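Side-chain contacts in radical SAM domain protein (PDB 6Y1X), which probably makes NifB-co, the carbide-containing iron-sulfur precursor of the nitrogenase cofactor, by radical S-adenosylmethionine chemistry: residues C63-R68 with V219-I224; V246-P251 with E264-I269. All coordinates share one frame; numbering follows the deposited sequence.

Both segments of interaction 1 precede those of interaction 2 in sequence, and their centres lie about 12 Å apart, on the same side of the molecule. They meet on the last two neighbours of the six-stranded parallel sheet, strands 213-220 and 243-248, the latter being an outermost strand. Leu220 joins the two through probable backbone hydrogen bonds, its N to Met247 O and its O to Leu249 N, while its CD2 packs against Ile269 CD1 and Val219 CG2 against Met247 CE. In this radical SAM core the C-terminal end of strand 213-220 thus meets the cluster-binding loop in interaction 1, and helix 263-273 packs over the last two strands in interaction 2.

Interaction 1 of 2, residues C63-R68 with V219-I224; sequences CKYCIR and VLIPGI. With SF4 (iron/sulfur cluster), chain D; SO4 (sulfate ion), chain F.
Tyr65 reaches from the cluster-binding loop to Val219 at the end of strand 213-220. From CB, its first torsion sets CG between the backbone N and the carbonyl carbon (chi1 52°), folding the ring back over its own turn: Cys63 CB sits 3.7 Å above the ring plane, over its centre. Farther out, Tyr65 CD2 passes Ile221 CD1 at a loose 4.4 Å, while Tyr65 CE1 lies 4.0 Å from sulfide S4 of the iron-sulfur cluster. At the tip, Val219 CG2 comes obliquely to 3.6 Å from Tyr65 OH, an apolar contact. The hydroxyl's polar partners are Asn74 OD1 and Asn166 ND2; Asn166 in turn uses OD1 to bind Val219 N, tying tyrosine and strand together.

On both sides of Tyr65 in sequence the loop holds iron: Cys63 SG binds FE2 at 2.3 Å and Cys66 SG binds FE1 at 2.3 Å, across a type I turn. Lys64, within that turn, donates a hydrogen bond from NZ to O2 of a sulfate (2.8 Å), an ion likely brought in by crystallisation, and forms a salt bridge with Asp178. Putting an alanine here is likely to leave Asp178 without its positive mate and the sulfate with one donor fewer, Lys254 being another. Cys59, Cys63 and Cys66 make the radical SAM CX3CX2C motif; the buried Tyr65 hydroxyl is satisfied by amides, so a polar tip can sit among apolar groups and pin the cluster loop to the sheet.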
ATOM      1  N   CYS A  63      -2.021  -9.437  -9.230  1.00 15.27           N
ATOM      2  CA  CYS A  63      -1.304 -10.255  -8.268  1.00 16.18           C
ATOM      3  C   CYS A  63      -1.885 -11.662  -8.294  1.00 17.10           C
ATOM      4  O   CYS A  63      -3.091 -11.840  -8.489  1.00 17.39           O
ATOM      5  CB  CYS A  63      -1.451  -9.664  -6.867  1.00 15.22           C
ATOM      6  SG  CYS A  63      -0.930  -7.948  -6.708  1.00 21.05           S
ATOM      7  N   LYS A  64      -1.022 -12.664  -8.137  1.00 15.33           N
ATOM      8  CA  LYS A  64      -1.485 -14.046  -8.196  1.00 17.59           C
ATOM      9  C   LYS A  64      -2.275 -14.470  -6.965  1.00 21.90           C
ATOM     10  O   LYS A  64      -2.739 -15.614  -6.924  1.00 16.17           O
ATOM     11  CB  LYS A  64      -0.309 -14.997  -8.399  1.00 18.78           C
ATOM     12  CG  LYS A  64       0.364 -14.889  -9.756  1.00 20.01           C
ATOM     13  CD  LYS A  64       1.469 -15.933  -9.874  1.00 18.72           C
ATOM     14  CE  LYS A  64       2.407 -15.638 -11.019  1.00 31.57           C
ATOM     15  NZ  LYS A  64       1.757 -15.971 -12.309  1.00 31.71           N
ATOM     16  N   TYR A  65      -2.424 -13.598  -5.967  1.00 18.67           N
ATOM     17  CA  TYR A  65      -3.220 -13.872  -4.776  1.00 21.84           C
ATOM     18  C   TYR A  65      -4.511 -13.064  -4.743  1.00 19.45           C
ATOM     19  O   TYR A  65      -5.217 -13.081  -3.730  1.00 23.26           O
ATOM     20  CB  TYR A  65      -2.408 -13.621  -3.502  1.00 15.06           C
ATOM     21  CG  TYR A  65      -1.738 -12.265  -3.428  1.00 15.42           C
ATOM     22  CD1 TYR A  65      -2.436 -11.138  -3.003  1.00 15.11           C
ATOM     23  CD2 TYR A  65      -0.392 -12.123  -3.739  1.00 14.78           C
ATOM     24  CE1 TYR A  65      -1.818  -9.898  -2.931  1.00 17.44           C
ATOM     25  CE2 TYR A  65       0.237 -10.897  -3.660  1.00 15.49           C
ATOM     26  CZ  TYR A  65      -0.481  -9.788  -3.260  1.00 13.98           C
ATOM     27  OH  TYR A  65       0.152  -8.572  -3.175  1.00 21.98           O
ATOM     28  N   CYS A  66      -4.836 -12.357  -5.820  1.00 17.73           N
ATOM     29  CA  CYS A  66      -5.927 -11.392  -5.832  1.00 19.55           C
ATOM     30  C   CYS A  66      -7.055 -11.853  -6.744  1.00 21.86           C
ATOM     31  O   CYS A  66      -6.813 -12.255  -7.888  1.00 20.90           O
ATOM     32  CB  CYS A  66      -5.442 -10.015  -6.288  1.00 21.06           C
ATOM     33  SG  CYS A  66      -6.796  -8.857  -6.523  1.00 19.81           S
ATOM     34  N   ILE A  67      -8.278 -11.810  -6.218  1.00 19.06           N
ATOM     35  CA  ILE A  67      -9.502 -11.831  -7.014  1.00 21.34           C
ATOM     36  C   ILE A  67     -10.013 -10.394  -7.082  1.00 25.03           C
ATOM     37  O   ILE A  67     -10.277  -9.776  -6.046  1.00 21.15           O
ATOM     38  CB  ILE A  67     -10.555 -12.774  -6.411  1.00 23.07           C
ATOM     39  CG1 ILE A  67     -10.081 -14.232  -6.471  1.00 19.41           C
ATOM     40  CG2 ILE A  67     -11.872 -12.632  -7.152  1.00 22.32           C
ATOM     41  CD1 ILE A  67     -10.002 -14.802  -7.869  1.00 23.83           C
ATOM     42  N   ARG A  68     -10.083  -9.833  -8.294  1.00 18.11           N
ATOM     43  CA  ARG A  68     -10.391  -8.412  -8.455  1.00 25.18           C
ATOM     44  C   ARG A  68     -11.779  -8.019  -7.965  1.00 26.69           C
ATOM     45  O   ARG A  68     -12.034  -6.824  -7.778  1.00 31.47           O
ATOM     46  CB  ARG A  68     -10.226  -8.001  -9.917  1.00 29.78           C
ATOM     47  CG  ARG A  68      -8.784  -7.967 -10.364  1.00 31.31           C
ATOM     48  CD  ARG A  68      -8.006  -6.882  -9.626  1.00 32.05           C
ATOM     49  NE  ARG A  68      -8.753  -5.628  -9.520  1.00 32.97           N
ATOM     50  CZ  ARG A  68      -8.997  -4.805 -10.538  1.00 38.13           C
ATOM     51  NH1 ARG A  68      -8.544  -5.084 -11.754  1.00 42.24           N
ATOM     52  NH2 ARG A  68      -9.686  -3.690 -10.337  1.00 40.01           N
ATOM     53  N   VAL A 219       3.652  -9.217   1.441  1.00 19.57           N
ATOM     54  CA  VAL A 219       2.824 -10.403   1.634  1.00 19.39           C
ATOM     55  C   VAL A 219       3.774 -11.579   1.776  1.00 19.69           C
ATOM     56  O   VAL A 219       4.588 -11.839   0.885  1.00 18.78           O
ATOM     57  CB  VAL A 219       1.847 -10.613   0.466  1.00 22.02           C
ATOM     58  CG1 VAL A 219       0.955 -11.819   0.728  1.00 16.20           C
ATOM     59  CG2 VAL A 219       1.002  -9.373   0.257  1.00 22.17           C
ATOM     60  N   LEU A 220       3.685 -12.280   2.902  1.00 19.14           N
ATOM     61  CA  LEU A 220       4.564 -13.412   3.162  1.00 20.09           C
ATOM     62  C   LEU A 220       3.983 -14.651   2.496  1.00 19.53           C
ATOM     63  O   LEU A 220       2.981 -15.201   2.960  1.00 20.46           O
ATOM     64  CB  LEU A 220       4.727 -13.597   4.667  1.00 20.17           C
ATOM     65  CG  LEU A 220       5.791 -14.582   5.136  1.00 30.98           C
ATOM     66  CD1 LEU A 220       7.177 -14.105   4.730  1.00 25.74           C
ATOM     67  CD2 LEU A 220       5.686 -14.732   6.645  1.00 31.50           C
ATOM     68  N   ILE A 221       4.632 -15.110   1.433  1.00 15.57           N
ATOM     69  CA  ILE A 221       4.119 -16.198   0.604  1.00 20.17           C
ATOM     70  C   ILE A 221       5.035 -17.401   0.781  1.00 21.45           C
ATOM     71  O   ILE A 221       6.140 -17.422   0.222  1.00 26.40           O
ATOM     72  CB  ILE A 221       4.027 -15.781  -0.872  1.00 20.28           C
ATOM     73  CG1 ILE A 221       3.202 -14.496  -1.013  1.00 16.56           C
ATOM     74  CG2 ILE A 221       3.425 -16.903  -1.700  1.00 19.20           C
ATOM     75  CD1 ILE A 221       3.464 -13.728  -2.325  1.00 18.35           C
ATOM     76  N   PRO A 222       4.631 -18.408   1.551  1.00 20.47           N
ATOM     77  CA  PRO A 222       5.526 -19.540   1.820  1.00 25.98           C
ATOM     78  C   PRO A 222       5.965 -20.220   0.534  1.00 24.28           C
ATOM     79  O   PRO A 222       5.163 -20.450  -0.374  1.00 23.52           O
ATOM     80  CB  PRO A 222       4.665 -20.467   2.683  1.00 30.05           C
ATOM     81  CG  PRO A 222       3.739 -19.539   3.385  1.00 27.03           C
ATOM     82  CD  PRO A 222       3.405 -18.481   2.361  1.00 20.97           C
ATOM     83  N   GLY A 223       7.265 -20.490   0.447  1.00 29.80           N
ATOM     84  CA  GLY A 223       7.842 -21.123  -0.714  1.00 21.48           C
ATOM     85  C   GLY A 223       8.187 -20.194  -1.856  1.00 22.99           C
ATOM     86  O   GLY A 223       8.813 -20.645  -2.824  1.00 34.33           O
ATOM     87  N   ILE A 224       7.814 -18.917  -1.781  1.00 21.04           N
ATOM     88  CA  ILE A 224       8.073 -17.995  -2.881  0.55 19.07           C
ATOM     89  C   ILE A 224       8.975 -16.857  -2.426  1.00 22.03           C
ATOM     90  O   ILE A 224      10.048 -16.647  -3.001  1.00 25.57           O
ATOM     91  CB  ILE A 224       6.758 -17.461  -3.474  0.55 20.07           C
ATOM     92  CG1 ILE A 224       5.931 -18.630  -4.016  0.55 23.46           C
ATOM     93  CG2 ILE A 224       7.050 -16.445  -4.573  0.55 21.36           C
ATOM     94  CD1 ILE A 224       4.825 -18.231  -4.948  0.55 19.69           C
TER
HETATM   95 FE1  SF4 D 302      -5.486  -6.969  -6.612  1.00 30.46          FE
HETATM   96 FE2  SF4 D 302      -2.814  -6.629  -6.644  1.00 31.68          FE
HETATM   97 FE3  SF4 D 302      -4.377  -4.960  -5.162  1.00 29.31          FE
HETATM   98 FE4  SF4 D 302      -4.404  -4.819  -7.886  1.00 32.20          FE
HETATM   99  S1  SF4 D 302      -2.620  -4.341  -6.514  1.00 17.35           S
HETATM  100  S2  SF4 D 302      -6.240  -4.800  -6.503  1.00 16.68           S
HETATM  101  S3  SF4 D 302      -4.143  -7.025  -8.479  1.00 20.44           S
HETATM  102  S4  SF4 D 302      -4.076  -7.210  -4.811  1.00 17.64           S
HETATM  103  S   SO4 F 304       0.894 -19.454 -13.814  1.00 66.75           S
HETATM  104  O1  SO4 F 304       0.170 -18.642 -14.788  1.00 66.64           O
HETATM  105  O2  SO4 F 304       1.086 -18.701 -12.578  1.00 56.44           O
HETATM  106  O3  SO4 F 304       0.121 -20.659 -13.530  1.00 73.18           O
HETATM  107  O4  SO4 F 304       2.199 -19.825 -14.358  1.00 70.12           O

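Interaction 2 of 2, residues V246-P251 with E264-I269; sequences VMPLIP and EEKRAI
Lys266 lays the middle of its chain across the ring of Pro248, where helix 263-273 packs over the last two strands of the parallel sheet. Lys266 was deposited in two conformers, and its contacts here are those of the conformer described. The close part is small and greasy: Lys266 CD stands 3.6 Å from Pro248 CD and 4.1 Å from Pro248 CG, the two side chains meeting at a slant. CG leaves the helix anti to the backbone N (chi1 -172°), which carries the chain out towards the strand; beyond CD it leads away from the ring. The same CD lies 4.2 Å from Val246 O, a plain contact and not a bond. Pro248 also rests on Pro261 of the loop leading to the helix.

Packing is looser beside this spot. Val246, buried and pointing at the helix, brings CG1 only to 4.8 Å from Ile269 CG2, yet both lose surface to the other segment; Ile269 also packs on Leu220 of strand 213-220. The solvent side belongs to Lys266, itself partly exposed, with its amino end beyond the proline. No hydrogen bond crosses the contact. Near the start of the helix, Glu265 OE1 accepts a bond from Thr262 N. Strand 243-248 followed by helix 263-273 forms a beta-alpha unit, consistent with the partial TIM barrel of radical SAM proteins.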
ATOM      1  N   VAL A 246       4.908  -6.881   7.453  1.00 19.38           N
ATOM      2  CA  VAL A 246       4.876  -8.211   6.860  1.00 17.50           C
ATOM      3  C   VAL A 246       3.524  -8.848   7.147  1.00 23.68           C
ATOM      4  O   VAL A 246       3.147  -9.033   8.308  1.00 26.52           O
ATOM      5  CB  VAL A 246       6.026  -9.078   7.388  1.00 23.30           C
ATOM      6  CG1 VAL A 246       6.010 -10.439   6.718  1.00 25.15           C
ATOM      7  CG2 VAL A 246       7.351  -8.374   7.133  1.00 22.21           C
ATOM      8  N   MET A 247       2.789  -9.167   6.087  1.00 19.43           N
ATOM      9  CA  MET A 247       1.436  -9.683   6.172  1.00 24.20           C
ATOM     10  C   MET A 247       1.402 -11.133   5.717  1.00 23.29           C
ATOM     11  O   MET A 247       1.961 -11.455   4.661  1.00 22.62           O
ATOM     12  CB  MET A 247       0.484  -8.850   5.306  1.00 32.71           C
ATOM     13  CG  MET A 247       0.630  -7.349   5.473  1.00 39.14           C
ATOM     14  SD  MET A 247      -0.411  -6.438   4.310  1.00 44.25           S
ATOM     15  CE  MET A 247       0.296  -6.940   2.752  1.00 41.27           C
ATOM     16  N   PRO A 248       0.754 -12.027   6.460  1.00 24.63           N
ATOM     17  CA  PRO A 248       0.616 -13.408   5.988  1.00 24.14           C
ATOM     18  C   PRO A 248      -0.238 -13.475   4.727  1.00 25.49           C
ATOM     19  O   PRO A 248      -1.213 -12.736   4.574  1.00 24.83           O
ATOM     20  CB  PRO A 248      -0.052 -14.119   7.172  1.00 27.13           C
ATOM     21  CG  PRO A 248      -0.807 -13.036   7.871  1.00 30.89           C
ATOM     22  CD  PRO A 248       0.070 -11.812   7.749  1.00 28.00           C
ATOM     23  N   LEU A 249       0.177 -14.333   3.795  1.00 23.02           N
ATOM     24  CA  LEU A 249      -0.644 -14.636   2.629  1.00 22.45           C
ATOM     25  C   LEU A 249      -2.060 -15.017   3.039  1.00 22.44           C
ATOM     26  O   LEU A 249      -2.263 -15.783   3.986  1.00 18.32           O
ATOM     27  CB  LEU A 249      -0.017 -15.777   1.820  1.00 26.99           C
ATOM     28  CG  LEU A 249      -0.879 -16.370   0.700  1.00 22.81           C
ATOM     29  CD1 LEU A 249      -1.019 -15.385  -0.453  1.00 23.82           C
ATOM     30  CD2 LEU A 249      -0.328 -17.695   0.201  1.00 25.00           C
ATOM     31  N   ILE A 250      -3.035 -14.439   2.344  1.00 24.66           N
ATOM     32  CA  ILE A 250      -4.413 -14.923   2.359  1.00 27.90           C
ATOM     33  C   ILE A 250      -4.564 -15.777   1.107  1.00 23.22           C
ATOM     34  O   ILE A 250      -4.652 -15.228  -0.000  1.00 25.88           O
ATOM     35  CB  ILE A 250      -5.430 -13.770   2.376  1.00 30.96           C
ATOM     36  CG1 ILE A 250      -5.184 -12.840   3.566  1.00 26.63           C
ATOM     37  CG2 ILE A 250      -6.856 -14.316   2.408  1.00 27.43           C
ATOM     38  CD1 ILE A 250      -5.457 -13.488   4.900  1.00 32.95           C
ATOM     39  N   PRO A 251      -4.571 -17.103   1.221  1.00 22.88           N
ATOM     40  CA  PRO A 251      -4.527 -17.949   0.017  1.00 20.16           C
ATOM     41  C   PRO A 251      -5.759 -17.743  -0.854  1.00 22.62           C
ATOM     42  O   PRO A 251      -6.894 -17.886  -0.398  1.00 19.12           O
ATOM     43  CB  PRO A 251      -4.462 -19.373   0.585  1.00 21.79           C
ATOM     44  CG  PRO A 251      -3.989 -19.215   1.992  1.00 21.98           C
ATOM     45  CD  PRO A 251      -4.527 -17.895   2.462  1.00 18.22           C
ATOM     46  N   GLU A 264       2.778 -18.112  14.784  1.00 49.92           N
ATOM     47  CA  GLU A 264       4.117 -18.170  15.369  0.62 50.87           C
ATOM     48  C   GLU A 264       5.198 -18.080  14.298  1.00 48.18           C
ATOM     49  O   GLU A 264       6.258 -17.486  14.530  1.00 49.94           O
ATOM     50  CB  GLU A 264       4.285 -19.445  16.197  0.62 54.43           C
ATOM     51  CG  GLU A 264       3.309 -20.557  15.865  0.62 59.66           C
ATOM     52  CD  GLU A 264       2.160 -20.633  16.851  0.62 67.78           C
ATOM     53  OE1 GLU A 264       1.218 -19.822  16.734  0.62 69.80           O
ATOM     54  OE2 GLU A 264       2.207 -21.498  17.751  0.62 71.22           O
ATOM     55  N   GLU A 265       4.957 -18.670  13.125  1.00 46.28           N
ATOM     56  CA  GLU A 265       5.901 -18.512  12.024  1.00 45.64           C
ATOM     57  C   GLU A 265       6.050 -17.045  11.649  1.00 36.62           C
ATOM     58  O   GLU A 265       7.165 -16.561  11.409  1.00 27.67           O
ATOM     59  CB  GLU A 265       5.441 -19.320  10.809  1.00 48.78           C
ATOM     60  CG  GLU A 265       5.780 -20.800  10.851  1.00 59.20           C
ATOM     61  CD  GLU A 265       5.236 -21.547   9.645  1.00 67.58           C
ATOM     62  OE1 GLU A 265       4.057 -21.330   9.290  1.00 69.21           O
ATOM     63  OE2 GLU A 265       5.989 -22.340   9.041  1.00 70.47           O
ATOM     64  N   LYS A 266       4.929 -16.319  11.609  1.00 36.69           N
ATOM     65  CA  LYS A 266       4.965 -14.907  11.243  0.52 34.92           C
ATOM     66  C   LYS A 266       5.692 -14.081  12.296  1.00 31.76           C
ATOM     67  O   LYS A 266       6.508 -13.217  11.960  1.00 36.52           O
ATOM     68  CB  LYS A 266       3.544 -14.378  11.041  0.52 37.35           C
ATOM     69  CG  LYS A 266       3.491 -12.973  10.461  0.52 37.80           C
ATOM     70  CD  LYS A 266       2.120 -12.335  10.639  0.52 40.70           C
ATOM     71  CE  LYS A 266       1.961 -11.713  12.016  0.52 42.51           C
ATOM     72  NZ  LYS A 266       0.688 -10.952  12.131  0.52 45.18           N
ATOM     73  N   ARG A 267       5.408 -14.327  13.577  1.00 33.46           N
ATOM     74  CA  ARG A 267       6.068 -13.555  14.624  0.62 33.14           C
ATOM     75  C   ARG A 267       7.567 -13.809  14.644  1.00 29.52           C
ATOM     76  O   ARG A 267       8.346 -12.901  14.954  1.00 28.12           O
ATOM     77  CB  ARG A 267       5.454 -13.875  15.986  0.62 34.92           C
ATOM     78  CG  ARG A 267       3.949 -13.712  16.025  0.62 39.99           C
ATOM     79  CD  ARG A 267       3.433 -13.677  17.451  0.62 41.80           C
ATOM     80  NE  ARG A 267       2.050 -14.132  17.531  0.62 44.53           N
ATOM     81  CZ  ARG A 267       1.696 -15.376  17.830  0.62 48.84           C
ATOM     82  NH1 ARG A 267       0.413 -15.709  17.880  0.62 55.41           N
ATOM     83  NH2 ARG A 267       2.625 -16.287  18.085  0.62 39.61           N
ATOM     84  N   ALA A 268       7.993 -15.030  14.315  1.00 27.29           N
ATOM     85  CA  ALA A 268       9.418 -15.332  14.314  1.00 28.90           C
ATOM     86  C   ALA A 268      10.136 -14.553  13.224  1.00 29.30           C
ATOM     87  O   ALA A 268      11.215 -13.994  13.459  1.00 27.72           O
ATOM     88  CB  ALA A 268       9.640 -16.834  14.146  1.00 34.83           C
ATOM     89  N   ILE A 269       9.546 -14.497  12.029  1.00 28.13           N
ATOM     90  CA  ILE A 269      10.115 -13.694  10.951  1.00 19.67           C
ATOM     91  C   ILE A 269      10.108 -12.219  11.335  1.00 23.95           C
ATOM     92  O   ILE A 269      11.111 -11.514  11.179  1.00 21.19           O
ATOM     93  CB  ILE A 269       9.353 -13.951   9.640  1.00 20.88           C
ATOM     94  CG1 ILE A 269       9.712 -15.329   9.084  1.00 29.93           C
ATOM     95  CG2 ILE A 269       9.659 -12.872   8.619  1.00 30.27           C
ATOM     96  CD1 ILE A 269       8.729 -15.863   8.078  1.00 35.67           C
TER